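Local coordinates for protein 3-polyprenyl-4-hydroxybenzoate decarboxylase and related decarboxylases (Pelotomaculum thermopropionicum, PDB 6H6X) that is a prenylated-FMN-dependent decarboxylase of the UbiD family that can carboxylate 2-furoic acid to 2,5-furandicarboxylic acid, at residues B[185-190]-B[230-235]; B[134-139]-B[149-154]; B[41-46]-B[58-63]; B[116-121]-B[284-289]. The protein carries 8 engineered substitutions. One frame throughout, in Å; residues are numbered along the deposited sequence.

Contact 1 (B[185-190]-B[230-235])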
loop_
_atom_site.group_PDB
_atom_site.type_symbol
_atom_site.label_atom_id
_atom_site.label_comp_id
_atom_site.label_asym_id
_atom_site.label_seq_id
_atom_site.Cartn_x
_atom_site.Cartn_y
_atom_site.Cartn_z
ATOM N N GLU B 185 13.779 -42.476 8.369
ATOM C CA GLU B 185 14.436 -41.759 9.464
ATOM C C GLU B 185 14.589 -40.275 9.125
ATOM O O GLU B 185 14.956 -39.933 8.005
ATOM C CB GLU B 185 15.832 -42.348 9.718
ATOM C CG GLU B 185 15.820 -43.768 10.263
ATOM C CD GLU B 185 17.194 -44.262 10.711
ATOM O OE1 GLU B 185 18.251 -43.686 10.326
ATOM O OE2 GLU B 185 17.216 -45.266 11.460
ATOM N N ILE B 186 14.289 -39.407 10.088
ATOM C CA ILE B 186 14.387 -37.958 9.900
ATOM C C ILE B 186 14.924 -37.303 11.122
ATOM O O ILE B 186 14.854 -37.844 12.218
ATOM C CB ILE B 186 13.027 -37.294 9.580
ATOM C CG1 ILE B 186 12.072 -37.321 10.776
ATOM C CG2 ILE B 186 12.374 -37.945 8.357
ATOM C CD1 ILE B 186 10.780 -36.582 10.515
ATOM N N ALA B 187 15.424 -36.101 10.932
ATOM C CA ALA B 187 15.660 -35.208 12.038
ATOM C C ALA B 187 15.057 -33.809 11.827
ATOM O O ALA B 187 15.014 -33.296 10.713
ATOM C CB ALA B 187 17.159 -35.121 12.286
ATOM N N LEU B 188 14.607 -33.232 12.922
ATOM C CA LEU B 188 13.991 -31.930 12.927
ATOM C C LEU B 188 14.855 -31.010 13.726
ATOM O O LEU B 188 15.136 -31.305 14.872
ATOM C CB LEU B 188 12.639 -32.014 13.608
ATOM C CG LEU B 188 11.650 -32.944 12.904
ATOM C CD1 LEU B 188 10.467 -33.122 13.821
ATOM C CD2 LEU B 188 11.203 -32.337 11.603
ATOM N N ALA B 189 15.298 -29.897 13.147
ATOM C CA ALA B 189 16.064 -28.901 13.923
ATOM C C ALA B 189 15.374 -27.566 14.005
ATOM O O ALA B 189 14.931 -27.065 13.004
ATOM C CB ALA B 189 17.414 -28.735 13.292
ATOM N N ILE B 190 15.339 -26.991 15.195
ATOM C CA ILE B 190 14.601 -25.786 15.524
ATOM C C ILE B 190 15.560 -24.809 16.143
ATOM O O ILE B 190 16.327 -25.153 17.021
ATOM C CB ILE B 190 13.478 -26.086 16.501
ATOM C CG1 ILE B 190 12.453 -27.048 15.903
ATOM C CG2 ILE B 190 12.763 -24.794 16.902
ATOM C CD1 ILE B 190 11.478 -27.610 16.938
ATOM N N VAL B 230 19.175 -42.017 14.974
ATOM C CA VAL B 230 18.941 -42.156 13.545
ATOM C C VAL B 230 20.186 -41.737 12.796
ATOM O O VAL B 230 20.976 -40.950 13.299
ATOM C CB VAL B 230 17.735 -41.292 13.088
ATOM C CG1 VAL B 230 16.435 -41.846 13.662
ATOM C CG2 VAL B 230 17.919 -39.811 13.479
ATOM N N ASP B 231 20.326 -42.227 11.576
ATOM C CA ASP B 231 21.513 -41.986 10.749
ATOM C C ASP B 231 21.296 -40.747 9.878
ATOM O O ASP B 231 21.143 -40.810 8.652
ATOM C CB ASP B 231 21.807 -43.231 9.896
ATOM C CG ASP B 231 23.138 -43.135 9.148
ATOM O OD1 ASP B 231 24.071 -42.434 9.609
ATOM O OD2 ASP B 231 23.230 -43.776 8.078
ATOM N N VAL B 232 21.282 -39.609 10.559
ATOM C CA VAL B 232 20.995 -38.318 9.959
ATOM C C VAL B 232 21.946 -37.334 10.643
ATOM O O VAL B 232 22.364 -37.551 11.771
ATOM C CB VAL B 232 19.531 -37.885 10.269
ATOM C CG1 VAL B 232 19.149 -36.656 9.493
ATOM C CG2 VAL B 232 18.527 -39.002 9.975
ATOM N N GLU B 233 22.249 -36.237 9.964
ATOM C CA GLU B 233 23.111 -35.176 10.463
ATOM C C GLU B 233 22.262 -33.917 10.742
ATOM O O GLU B 233 21.279 -33.660 10.021
ATOM C CB GLU B 233 24.198 -34.862 9.414
ATOM C CG GLU B 233 25.082 -36.055 9.019
ATOM C CD GLU B 233 24.392 -37.048 8.074
ATOM O OE1 GLU B 233 23.770 -36.632 7.041
ATOM O OE2 GLU B 233 24.420 -38.258 8.374
ATOM N N VAL B 234 22.606 -33.173 11.801
ATOM C CA VAL B 234 21.851 -31.967 12.205
ATOM C C VAL B 234 22.822 -30.852 12.539
ATOM O O VAL B 234 23.940 -31.147 12.870
ATOM C CB VAL B 234 20.925 -32.194 13.407
ATOM C CG1 VAL B 234 19.832 -33.204 13.069
ATOM C CG2 VAL B 234 21.686 -32.622 14.647
ATOM N N PRO B 235 22.411 -29.574 12.413
ATOM C CA PRO B 235 23.332 -28.470 12.765
ATOM C C PRO B 235 23.739 -28.504 14.239
ATOM O O PRO B 235 22.900 -28.623 15.111
ATOM C CB PRO B 235 22.533 -27.225 12.436
ATOM C CG PRO B 235 21.555 -27.667 11.418
ATOM C CD PRO B 235 21.160 -29.062 11.824
#
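Ala187 and Val234 meet at the tightest point of this contact, where Ala187 CB presses on Val234 CG1 at 3.4 Å, closer than carbons usually pack. The same methyl touches Val232 CG1 at 3.8 Å. CG1 of Val232 stands opposite the backbone N (chi1 -172°), which carries it over Ala187. Farther along, Ala189 CB rests on Pro235 CD at 4.0 Å. The two segments run roughly the same way, but no backbone hydrogen bond joins them, and the CA atoms of Ala187 and Val232 are 6.5 Å apart. Strand 184-190 is bonded in an antiparallel sheet to strands 130-139 and 240-246, and one face of it packs on strand 233-235 of a separate small sheet, within the Rift-related region of the UbiD fold. The solvent side is polar and looser. The side chain of Glu185, extended beyond CG, slides past Val230 in the opposite direction, CG lying 4.0 Å from Val230 CG1, and ends at the backbone of Asp231. There Asp231 N gives Glu185 OE1 a nearly straight bond of 2.8 Å (173°), arriving from above the carboxylate plane. Asp231 centres an inverse gamma turn and sends its own exposed carboxylate away to a salt bridge with Lys226.

Contact 2 (B[134-139]-B[149-154]). With 4LU (1-deoxy-5-O-phosphono-1-(3,3,4,5-tetramethyl-9,11-dioxo-2,3,8,9,10,11-hexahydro-7H-quinolino[1,8-fg]pteridin-12-ium-7-y l)-D-ribitol), chain I.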
loop_
_atom_site.group_PDB
_atom_site.type_symbol
_atom_site.label_atom_id
_atom_site.label_comp_id
_atom_site.label_asym_id
_atom_site.label_seq_id
_atom_site.Cartn_x
_atom_site.Cartn_y
_atom_site.Cartn_z
ATOM N N ALA B 134 10.721 -25.855 12.099
ATOM C CA ALA B 134 11.667 -26.940 12.146
ATOM C C ALA B 134 12.095 -27.244 10.742
ATOM O O ALA B 134 11.252 -27.463 9.883
ATOM C CB ALA B 134 11.049 -28.195 12.741
ATOM N N ILE B 135 13.411 -27.276 10.515
ATOM C CA ILE B 135 13.933 -27.859 9.296
ATOM C C ILE B 135 13.948 -29.380 9.436
ATOM O O ILE B 135 14.332 -29.910 10.463
ATOM C CB ILE B 135 15.296 -27.291 8.882
ATOM C CG1 ILE B 135 16.425 -27.648 9.864
ATOM C CG2 ILE B 135 15.192 -25.796 8.701
ATOM C CD1 ILE B 135 17.809 -27.219 9.355
ATOM N N LEU B 136 13.481 -30.073 8.413
ATOM C CA LEU B 136 13.356 -31.518 8.408
ATOM C C LEU B 136 14.448 -32.063 7.481
ATOM O O LEU B 136 14.410 -31.810 6.288
ATOM C CB LEU B 136 11.993 -31.938 7.890
ATOM C CG LEU B 136 11.632 -33.417 8.086
ATOM C CD1 LEU B 136 10.120 -33.572 8.143
ATOM C CD2 LEU B 136 12.232 -34.310 7.022
ATOM N N ILE B 137 15.420 -32.778 8.048
ATOM C CA ILE B 137 16.541 -33.333 7.316
ATOM C C ILE B 137 16.271 -34.835 7.134
ATOM O O ILE B 137 15.971 -35.534 8.086
ATOM C CB ILE B 137 17.843 -33.086 8.086
ATOM C CG1 ILE B 137 18.054 -31.611 8.264
ATOM C CG2 ILE B 137 19.051 -33.676 7.362
ATOM C CD1 ILE B 137 18.827 -31.266 9.514
ATOM N N ALA B 138 16.368 -35.306 5.904
ATOM C CA ALA B 138 16.226 -36.737 5.602
ATOM C C ALA B 138 17.127 -37.178 4.430
ATOM O O ALA B 138 17.644 -36.341 3.652
ATOM C CB ALA B 138 14.782 -37.049 5.309
ATOM N N ARG B 139 17.342 -38.490 4.333
ATOM C CA ARG B 139 18.090 -39.063 3.208
ATOM C C ARG B 139 17.239 -39.997 2.356
ATOM O O ARG B 139 16.369 -40.688 2.866
ATOM C CB ARG B 139 19.345 -39.785 3.694
ATOM C CG ARG B 139 20.468 -38.835 4.085
ATOM C CD ARG B 139 21.780 -39.557 4.420
ATOM N NE ARG B 139 22.836 -38.591 4.772
ATOM C CZ ARG B 139 23.645 -37.973 3.895
ATOM N NH1 ARG B 139 23.596 -38.223 2.597
ATOM N NH2 ARG B 139 24.547 -37.092 4.318
ATOM N N SER B 149 13.686 -29.595 4.111
ATOM C CA SER B 149 12.468 -28.821 3.864
ATOM C C SER B 149 11.782 -28.484 5.198
ATOM O O SER B 149 12.131 -29.038 6.249
ATOM C CB SER B 149 11.500 -29.642 2.964
ATOM O OG SER B 149 11.462 -31.012 3.357
ATOM N N ILE B 150 10.797 -27.586 5.145
ATOM C CA ILE B 150 10.060 -27.214 6.345
ATOM C C ILE B 150 8.620 -27.676 6.179
ATOM O O ILE B 150 7.961 -27.331 5.196
ATOM C CB ILE B 150 10.100 -25.686 6.584
ATOM C CG1 ILE B 150 11.521 -25.258 6.905
ATOM C CG2 ILE B 150 9.145 -25.283 7.732
ATOM C CD1 ILE B 150 11.656 -23.764 7.185
ATOM N N HIS B 151 8.136 -28.405 7.172
ATOM C CA HIS B 151 6.758 -28.968 7.208
ATOM C C HIS B 151 6.123 -28.597 8.529
ATOM O O HIS B 151 6.795 -28.585 9.582
ATOM C CB HIS B 151 6.794 -30.503 7.044
ATOM C CG HIS B 151 7.499 -30.922 5.799
ATOM N ND1 HIS B 151 6.838 -31.166 4.618
ATOM C CD2 HIS B 151 8.819 -31.002 5.512
ATOM C CE1 HIS B 151 7.722 -31.419 3.664
ATOM N NE2 HIS B 151 8.932 -31.312 4.179
ATOM N N ARG B 152 4.840 -28.235 8.487
ATOM C CA ARG B 152 4.088 -28.100 9.718
ATOM C C ARG B 152 3.952 -29.477 10.378
ATOM O O ARG B 152 3.781 -30.485 9.701
ATOM C CB ARG B 152 2.744 -27.447 9.475
ATOM C CG ARG B 152 1.707 -28.334 8.826
ATOM C CD ARG B 152 0.468 -27.535 8.470
ATOM N NE ARG B 152 -0.630 -28.426 8.102
ATOM C CZ ARG B 152 -1.563 -28.202 7.174
ATOM N NH1 ARG B 152 -1.589 -27.088 6.423
ATOM N NH2 ARG B 152 -2.486 -29.133 6.978
ATOM N N LEU B 153 4.103 -29.501 11.693
ATOM C CA LEU B 153 4.016 -30.715 12.461
ATOM C C LEU B 153 2.984 -30.498 13.579
ATOM O O LEU B 153 3.132 -29.618 14.424
ATOM C CB LEU B 153 5.380 -31.036 13.048
ATOM C CG LEU B 153 6.439 -31.226 11.981
ATOM C CD1 LEU B 153 7.791 -30.834 12.477
ATOM C CD2 LEU B 153 6.434 -32.661 11.536
ATOM N N GLN B 154 1.894 -31.250 13.535
ATOM C CA GLN B 154 0.873 -31.176 14.572
ATOM C C GLN B 154 1.315 -32.041 15.743
ATOM O O GLN B 154 1.658 -33.205 15.567
ATOM C CB GLN B 154 -0.493 -31.667 14.047
ATOM C CG GLN B 154 -1.656 -31.342 15.006
ATOM C CD GLN B 154 -2.983 -31.913 14.571
ATOM O OE1 GLN B 154 -3.224 -32.159 13.381
ATOM N NE2 GLN B 154 -3.871 -32.107 15.548
HETATM C C9 4LU I . 7.676 -23.617 4.306
HETATM C C8 4LU I . 7.815 -22.659 5.354
HETATM C C7 4LU I . 6.944 -22.608 6.448
HETATM C C10 4LU I . 5.620 -26.636 3.410
HETATM C C6 4LU I . 5.679 -23.446 6.380
HETATM N N3 4LU I . 4.365 -29.057 4.002
HETATM C C2 4LU I . 5.141 -28.939 2.877
HETATM C C13 4LU I . 4.339 -22.511 8.560
HETATM C C5 4LU I . 4.602 -23.559 7.497
HETATM C C1 4LU I . 3.394 -25.151 6.061
HETATM O O2 4LU I . 5.290 -29.942 2.112
HETATM N N1 4LU I . 5.763 -27.755 2.597
HETATM C C4 4LU I . 4.163 -28.019 4.868
HETATM O O4 4LU I . 3.458 -28.174 5.898
HETATM C C4A 4LU I . 4.820 -26.697 4.575
HETATM N N5 4LU I . 4.698 -25.563 5.445
HETATM C C3 4LU I . 3.503 -24.533 7.252
HETATM C C12 4LU I . 5.342 -24.540 8.452
HETATM C C5A 4LU I . 5.665 -24.523 5.385
HETATM C C7M 4LU I . 7.128 -21.556 7.540
HETATM C C8M 4LU I . 9.008 -21.751 5.229
HETATM C C9A 4LU I . 6.611 -24.541 4.235
HETATM N N10 4LU I . 6.303 -25.424 3.130
HETATM C "C1'" 4LU I . 7.070 -25.381 1.886
HETATM C "C2'" 4LU I . 8.350 -26.245 1.806
HETATM O "O2'" 4LU I . 9.165 -26.175 2.980
HETATM C "C3'" 4LU I . 9.182 -25.728 0.643
HETATM O "O3'" 4LU I . 8.356 -25.613 -0.519
HETATM C "C4'" 4LU I . 10.418 -26.596 0.387
HETATM O "O4'" 4LU I . 11.466 -25.929 -0.380
HETATM C "C5'" 4LU I . 10.154 -27.916 -0.317
HETATM O "O5'" 4LU I . 11.494 -28.446 -0.392
HETATM P P 4LU I . 11.926 -29.636 -1.412
HETATM O O2P 4LU I . 13.354 -30.062 -1.024
HETATM O O3P 4LU I . 10.937 -30.805 -1.135
HETATM O O1P 4LU I . 11.862 -28.989 -2.797
HETATM O O HOH W 1 9.610 -29.586 9.409
HETATM O O HOH W 2 8.033 -27.114 11.384
HETATM O O HOH W 3 13.470 -32.992 3.546
#
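Leu136 O accepts two donors: Ser149 N at 3.2 Å, tilted from the carbonyl plane, and water 3 at 3.1 Å, which also bonds Ser149 OG. The return bond, Leu136 N to Ser149 O at 2.8 Å, runs nearly along the C=O axis and completes an antiparallel hydrogen-bonded pair. Ser149 OG lies in the plane of the His151 ring, at its edge, 2.7 Å from His151 NE2, while ND1 is bonded to Leu164 O. With both nitrogens held, the ring cannot easily turn, and its CD2 meets Leu136 CD1 obliquely at 3.9 Å. A phenylalanine in place of His151 would probably leave Ser149 OG and Leu164 O without these partners and set the ring free to turn beside the cofactor. Beyond the pair the strands part, and waters bridge Ala134 and His151: water 1 joins Ala134 O to His151 N, water 2 Ala134 N to His151 O. The diverging backbone serves prenylated FMN instead, with Ile150 N bonded to O2' and Arg152 N to O4 at 2.9 Å. In this hairpin of strands 130-139 and 146-157, strand 184-190 pairs with the other edge of 130-139, and Leu170 of helix 169-179 packs on Leu136 and His151.

Contact 3 (B[41-46]-B[58-63])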
loop_
_atom_site.group_PDB
_atom_site.type_symbol
_atom_site.label_atom_id
_atom_site.label_comp_id
_atom_site.label_asym_id
_atom_site.label_seq_id
_atom_site.Cartn_x
_atom_site.Cartn_y
_atom_site.Cartn_z
ATOM N N ILE B 41 8.205 -5.224 12.036
ATOM C CA ILE B 41 8.902 -4.106 12.719
ATOM C C ILE B 41 10.013 -4.678 13.593
ATOM O O ILE B 41 11.149 -4.265 13.484
ATOM C CB ILE B 41 7.981 -3.057 13.441
ATOM C CG1 ILE B 41 8.090 -3.112 14.983
ATOM C CG2 ILE B 41 6.547 -3.120 12.923
ATOM C CD1 ILE B 41 7.271 -2.072 15.750
ATOM N N CYS B 42 9.697 -5.658 14.418
ATOM C CA CYS B 42 10.710 -6.290 15.228
ATOM C C CYS B 42 10.400 -7.716 15.663
ATOM O O CYS B 42 9.260 -8.129 15.744
ATOM C CB CYS B 42 10.977 -5.427 16.478
ATOM S SG CYS B 42 9.609 -5.534 17.663
ATOM N N SER B 43 11.474 -8.427 15.979
ATOM C CA SER B 43 11.433 -9.751 16.561
ATOM C C SER B 43 11.027 -9.617 18.005
ATOM O O SER B 43 11.414 -8.643 18.659
ATOM C CB SER B 43 12.820 -10.392 16.497
ATOM O OG SER B 43 12.783 -11.673 17.088
ATOM N N LEU B 44 10.281 -10.598 18.502
ATOM C CA LEU B 44 9.894 -10.638 19.877
ATOM C C LEU B 44 10.397 -11.915 20.553
ATOM O O LEU B 44 10.182 -13.045 20.058
ATOM C CB LEU B 44 8.383 -10.597 20.008
ATOM C CG LEU B 44 7.628 -9.375 19.563
ATOM C CD1 LEU B 44 6.133 -9.665 19.696
ATOM C CD2 LEU B 44 8.004 -8.192 20.416
ATOM N N LEU B 45 11.019 -11.720 21.715
ATOM C CA LEU B 45 11.476 -12.797 22.570
ATOM C C LEU B 45 10.598 -12.839 23.823
ATOM O O LEU B 45 10.656 -11.950 24.652
ATOM C CB LEU B 45 12.954 -12.557 22.902
ATOM C CG LEU B 45 13.624 -13.483 23.911
ATOM C CD1 LEU B 45 13.506 -14.949 23.600
ATOM C CD2 LEU B 45 15.106 -13.110 23.933
ATOM N N PHE B 46 9.778 -13.876 23.946
ATOM C CA PHE B 46 8.888 -14.053 25.062
ATOM C C PHE B 46 9.568 -14.782 26.230
ATOM O O PHE B 46 9.630 -16.044 26.237
ATOM C CB PHE B 46 7.638 -14.817 24.635
ATOM C CG PHE B 46 6.804 -14.082 23.602
ATOM C CD1 PHE B 46 5.853 -13.139 23.986
ATOM C CD2 PHE B 46 6.948 -14.354 22.240
ATOM C CE1 PHE B 46 5.075 -12.474 23.039
ATOM C CE2 PHE B 46 6.169 -13.702 21.295
ATOM C CZ PHE B 46 5.224 -12.765 21.691
ATOM N N THR B 58 10.042 -15.131 17.931
ATOM C CA THR B 58 9.347 -15.083 16.646
ATOM C C THR B 58 9.796 -13.850 15.861
ATOM O O THR B 58 10.256 -12.891 16.449
ATOM C CB THR B 58 7.826 -15.177 16.787
ATOM O OG1 THR B 58 7.221 -15.389 15.487
ATOM C CG2 THR B 58 7.263 -13.951 17.448
ATOM N N GLY B 59 9.741 -13.946 14.526
ATOM C CA GLY B 59 10.002 -12.812 13.647
ATOM C C GLY B 59 11.490 -12.482 13.562
ATOM O O GLY B 59 11.863 -11.327 13.693
ATOM N N LEU B 60 12.321 -13.487 13.297
ATOM C CA LEU B 60 13.798 -13.318 13.190
ATOM C C LEU B 60 14.239 -12.411 12.094
ATOM O O LEU B 60 15.259 -11.711 12.222
ATOM C CB LEU B 60 14.519 -14.662 12.990
ATOM C CG LEU B 60 14.303 -15.685 14.108
ATOM C CD1 LEU B 60 15.092 -16.926 13.809
ATOM C CD2 LEU B 60 14.703 -15.101 15.444
ATOM N N ALA B 61 13.477 -12.408 11.014
ATOM C CA ALA B 61 13.708 -11.483 9.913
ATOM C C ALA B 61 12.375 -11.271 9.206
ATOM O O ALA B 61 11.723 -12.236 8.832
ATOM C CB ALA B 61 14.727 -12.086 8.944
ATOM N N GLY B 62 11.987 -10.022 9.032
ATOM C CA GLY B 62 10.695 -9.658 8.504
ATOM C C GLY B 62 10.716 -8.604 7.422
ATOM O O GLY B 62 9.696 -7.996 7.154
ATOM N N ASP B 63 11.879 -8.406 6.807
ATOM C CA ASP B 63 12.056 -7.477 5.724
ATOM C C ASP B 63 13.290 -7.886 4.964
ATOM O O ASP B 63 14.111 -8.669 5.464
ATOM C CB ASP B 63 12.112 -6.034 6.221
ATOM C CG ASP B 63 13.376 -5.709 7.050
ATOM O OD1 ASP B 63 14.518 -6.040 6.612
ATOM O OD2 ASP B 63 13.216 -5.074 8.126
#
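Phe46 and Thr58 meet at an angle, the methyl CG2 of Thr58 coming to the edge of the Phe46 ring, near its plane, 4.0 Å from CE2. The first torsion of Thr58 (chi1 -169°) sets CG2 between the backbone N and the carbonyl carbon and sends OG1 the other way, to Thr288 O. The side chain of Leu44 lies on the same face of the sheet as that of Thr58, and packs on Leu443 of the second subunit. Ser43 turns its hydroxyl back on the partner backbone: OG stands opposite its own N and donates to Thr58 O at 2.9 Å from above the carbonyl plane. Leu44 N reaches the same oxygen, at 3.1 Å, from the opposite face, so this buried carbonyl is gripped from two sides. Thr58 N returns a bond to Leu44 O at 3.0 Å. Just past it Gly59 turns with positive phi (75°), its O 3.1 Å from Ser43 CB; a side chain here would point at the strand, close to Ser43 CA and Cys42 O. Glu295 accepts from the backbone N-H groups of Gly59 and Leu60, which holds the turn. Leu44 and Thr58 thus form an antiparallel hydrogen-bonded pair in the mixed sheet that strands 18-21, 43-46 and 56-58 of the N-terminal region build with strand 286-287, where 56-58 gives way to the loop that Asp63 ends as N-cap of helix 64-70.

Contact 4 (B[116-121]-B[284-289])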
loop_
_atom_site.group_PDB
_atom_site.type_symbol
_atom_site.label_atom_id
_atom_site.label_comp_id
_atom_site.label_asym_id
_atom_site.label_seq_id
_atom_site.Cartn_x
_atom_site.Cartn_y
_atom_site.Cartn_z
ATOM N N MET B 116 7.959 -30.518 27.458
ATOM C CA MET B 116 9.287 -29.889 27.353
ATOM C C MET B 116 9.276 -28.526 26.682
ATOM O O MET B 116 10.057 -27.630 27.051
ATOM C CB MET B 116 10.225 -30.763 26.541
ATOM C CG MET B 116 10.499 -32.135 27.112
ATOM S SD MET B 116 11.396 -33.113 25.902
ATOM C CE MET B 116 12.804 -32.055 25.689
ATOM N N LEU B 117 8.410 -28.370 25.683
ATOM C CA LEU B 117 8.557 -27.255 24.748
ATOM C C LEU B 117 7.286 -26.427 24.629
ATOM O O LEU B 117 6.161 -26.965 24.507
ATOM C CB LEU B 117 8.918 -27.785 23.380
ATOM C CG LEU B 117 10.198 -28.628 23.292
ATOM C CD1 LEU B 117 10.380 -29.092 21.863
ATOM C CD2 LEU B 117 11.421 -27.863 23.793
ATOM N N PRO B 118 7.455 -25.109 24.639
ATOM C CA PRO B 118 6.336 -24.192 24.555
ATOM C C PRO B 118 5.819 -24.064 23.102
ATOM O O PRO B 118 5.920 -23.029 22.516
ATOM C CB PRO B 118 6.951 -22.888 25.042
ATOM C CG PRO B 118 8.373 -22.966 24.552
ATOM C CD PRO B 118 8.743 -24.401 24.739
ATOM N N ILE B 119 5.233 -25.121 22.579
ATOM C CA ILE B 119 4.825 -25.149 21.214
ATOM C C ILE B 119 3.498 -24.415 21.150
ATOM O O ILE B 119 2.526 -24.892 21.719
ATOM C CB ILE B 119 4.693 -26.579 20.698
ATOM C CG1 ILE B 119 6.042 -27.278 20.817
ATOM C CG2 ILE B 119 4.185 -26.610 19.259
ATOM C CD1 ILE B 119 5.978 -28.750 20.640
ATOM N N PRO B 120 3.435 -23.288 20.401
ATOM C CA PRO B 120 2.228 -22.469 20.369
ATOM C C PRO B 120 1.075 -23.038 19.605
ATOM O O PRO B 120 1.255 -23.904 18.748
ATOM C CB PRO B 120 2.690 -21.183 19.656
ATOM C CG PRO B 120 4.192 -21.239 19.627
ATOM C CD PRO B 120 4.480 -22.700 19.541
ATOM N N THR B 121 -0.105 -22.514 19.906
ATOM C CA THR B 121 -1.305 -22.684 19.073
ATOM C C THR B 121 -1.517 -21.326 18.415
ATOM O O THR B 121 -1.544 -20.284 19.097
ATOM C CB THR B 121 -2.483 -23.142 19.951
ATOM O OG1 THR B 121 -2.065 -24.293 20.697
ATOM C CG2 THR B 121 -3.651 -23.539 19.140
ATOM N N PRO B 284 17.383 -23.908 26.211
ATOM C CA PRO B 284 17.159 -23.576 24.794
ATOM C C PRO B 284 16.168 -22.425 24.558
ATOM O O PRO B 284 15.343 -22.115 25.419
ATOM C CB PRO B 284 16.576 -24.861 24.245
ATOM C CG PRO B 284 15.852 -25.477 25.370
ATOM C CD PRO B 284 16.593 -25.076 26.634
ATOM N N VAL B 285 16.253 -21.811 23.384
ATOM C CA VAL B 285 15.236 -20.882 22.879
ATOM C C VAL B 285 14.409 -21.580 21.813
ATOM O O VAL B 285 14.961 -22.097 20.872
ATOM C CB VAL B 285 15.865 -19.642 22.263
ATOM C CG1 VAL B 285 14.819 -18.587 22.025
ATOM C CG2 VAL B 285 16.945 -19.102 23.178
ATOM N N TYR B 286 13.086 -21.583 21.971
ATOM C CA TYR B 286 12.197 -22.167 21.008
ATOM C C TYR B 286 11.798 -21.076 19.959
ATOM O O TYR B 286 11.387 -19.988 20.340
ATOM C CB TYR B 286 10.988 -22.756 21.683
ATOM C CG TYR B 286 10.044 -23.442 20.706
ATOM C CD1 TYR B 286 9.086 -22.708 19.993
ATOM C CD2 TYR B 286 10.118 -24.808 20.451
ATOM C CE1 TYR B 286 8.257 -23.319 19.074
ATOM C CE2 TYR B 286 9.266 -25.412 19.537
ATOM C CZ TYR B 286 8.353 -24.642 18.857
ATOM O OH TYR B 286 7.503 -25.243 17.945
ATOM N N HIS B 287 11.904 -21.395 18.672
ATOM C CA HIS B 287 11.567 -20.450 17.582
ATOM C C HIS B 287 10.247 -20.900 16.943
ATOM O O HIS B 287 10.052 -22.081 16.614
ATOM C CB HIS B 287 12.681 -20.432 16.572
ATOM C CG HIS B 287 12.394 -19.632 15.352
ATOM N ND1 HIS B 287 12.888 -19.982 14.125
ATOM C CD2 HIS B 287 11.688 -18.501 15.167
ATOM C CE1 HIS B 287 12.545 -19.065 13.241
ATOM N NE2 HIS B 287 11.815 -18.158 13.851
ATOM N N THR B 288 9.295 -19.973 16.834
ATOM C CA THR B 288 8.106 -20.267 16.057
ATOM C C THR B 288 7.965 -19.275 14.907
ATOM O O THR B 288 8.425 -18.130 15.016
ATOM C CB THR B 288 6.853 -20.302 16.929
ATOM O OG1 THR B 288 5.835 -20.971 16.187
ATOM C CG2 THR B 288 6.392 -18.891 17.368
ATOM N N ILE B 289 7.380 -19.742 13.811
ATOM C CA ILE B 289 7.066 -18.857 12.687
ATOM C C ILE B 289 5.556 -18.760 12.677
ATOM O O ILE B 289 4.863 -19.773 12.627
ATOM C CB ILE B 289 7.602 -19.425 11.369
ATOM C CG1 ILE B 289 9.137 -19.245 11.292
ATOM C CG2 ILE B 289 6.966 -18.746 10.184
ATOM C CD1 ILE B 289 9.776 -20.160 10.229
#
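Tyr286 points CG opposite its backbone N (chi1 -177°) and turns its ring about perpendicular to that arm (chi2 -84°), which lays the ring among Leu117, Pro118, Ile119 and Pro120. Pro118 O lies over one ring face, and Pro118 CG slides past the base of the side chain, 3.9 Å from Tyr286 CB. The other neighbours approach obliquely: Ile119 CG1 is 3.9 Å from Tyr286 CE2, Pro120 CD is 3.9 Å from Tyr286 CE1, and Leu117 CB is 4.3 Å from Tyr286 CD2. At the far end of the ring, Tyr286 OH sits 3.8 Å from Ile119 CG2. Residues 117 to 120 follow the ring through an inverse gamma turn centred on Pro118, closed by a weak bond from Ile119 N to Leu117 O just after helix 113-116. No hydrogen bond crosses between the segments. An alanine at Tyr286 is likely to open a gap where the ring met Leu117, Ile119 and Pro120, leaving only the CB contact with Pro118. Tyr286 is bonded through its backbone to Pro55 and Val57, on the outer strand of the mixed sheet with strand 56-58. Farther on, Pro120 CG packs against Thr288 OG1 at 3.8 Å, a hydroxyl hydrogen-bonded with His122 and Thr132.

Contact 3 closes first along the chain, in the N-terminal region; contact 2 and then contact 1 follow within the long excursion that contact 4 brackets. Contacts 1 and 2, with centres about 9 Å apart, both reach the large antiparallel sheet, through strands 184-190 and 130-139, neighbours bonded through Ala187 with Ile137 and Ala189 with Ile135. Contacts 3 and 4, centres about 14 Å apart, both reach the mixed sheet of strands 18-21, 43-46, 56-58 and 286-287 and join through Thr58 OG1 and Thr288 O. Ile190 links the two groups by packing on Tyr286 and His287. Segment 284-289 thus ties the N-terminal sheet to the region whose hairpin carries the cofactor, while Ile289 itself touches prenylated FMN.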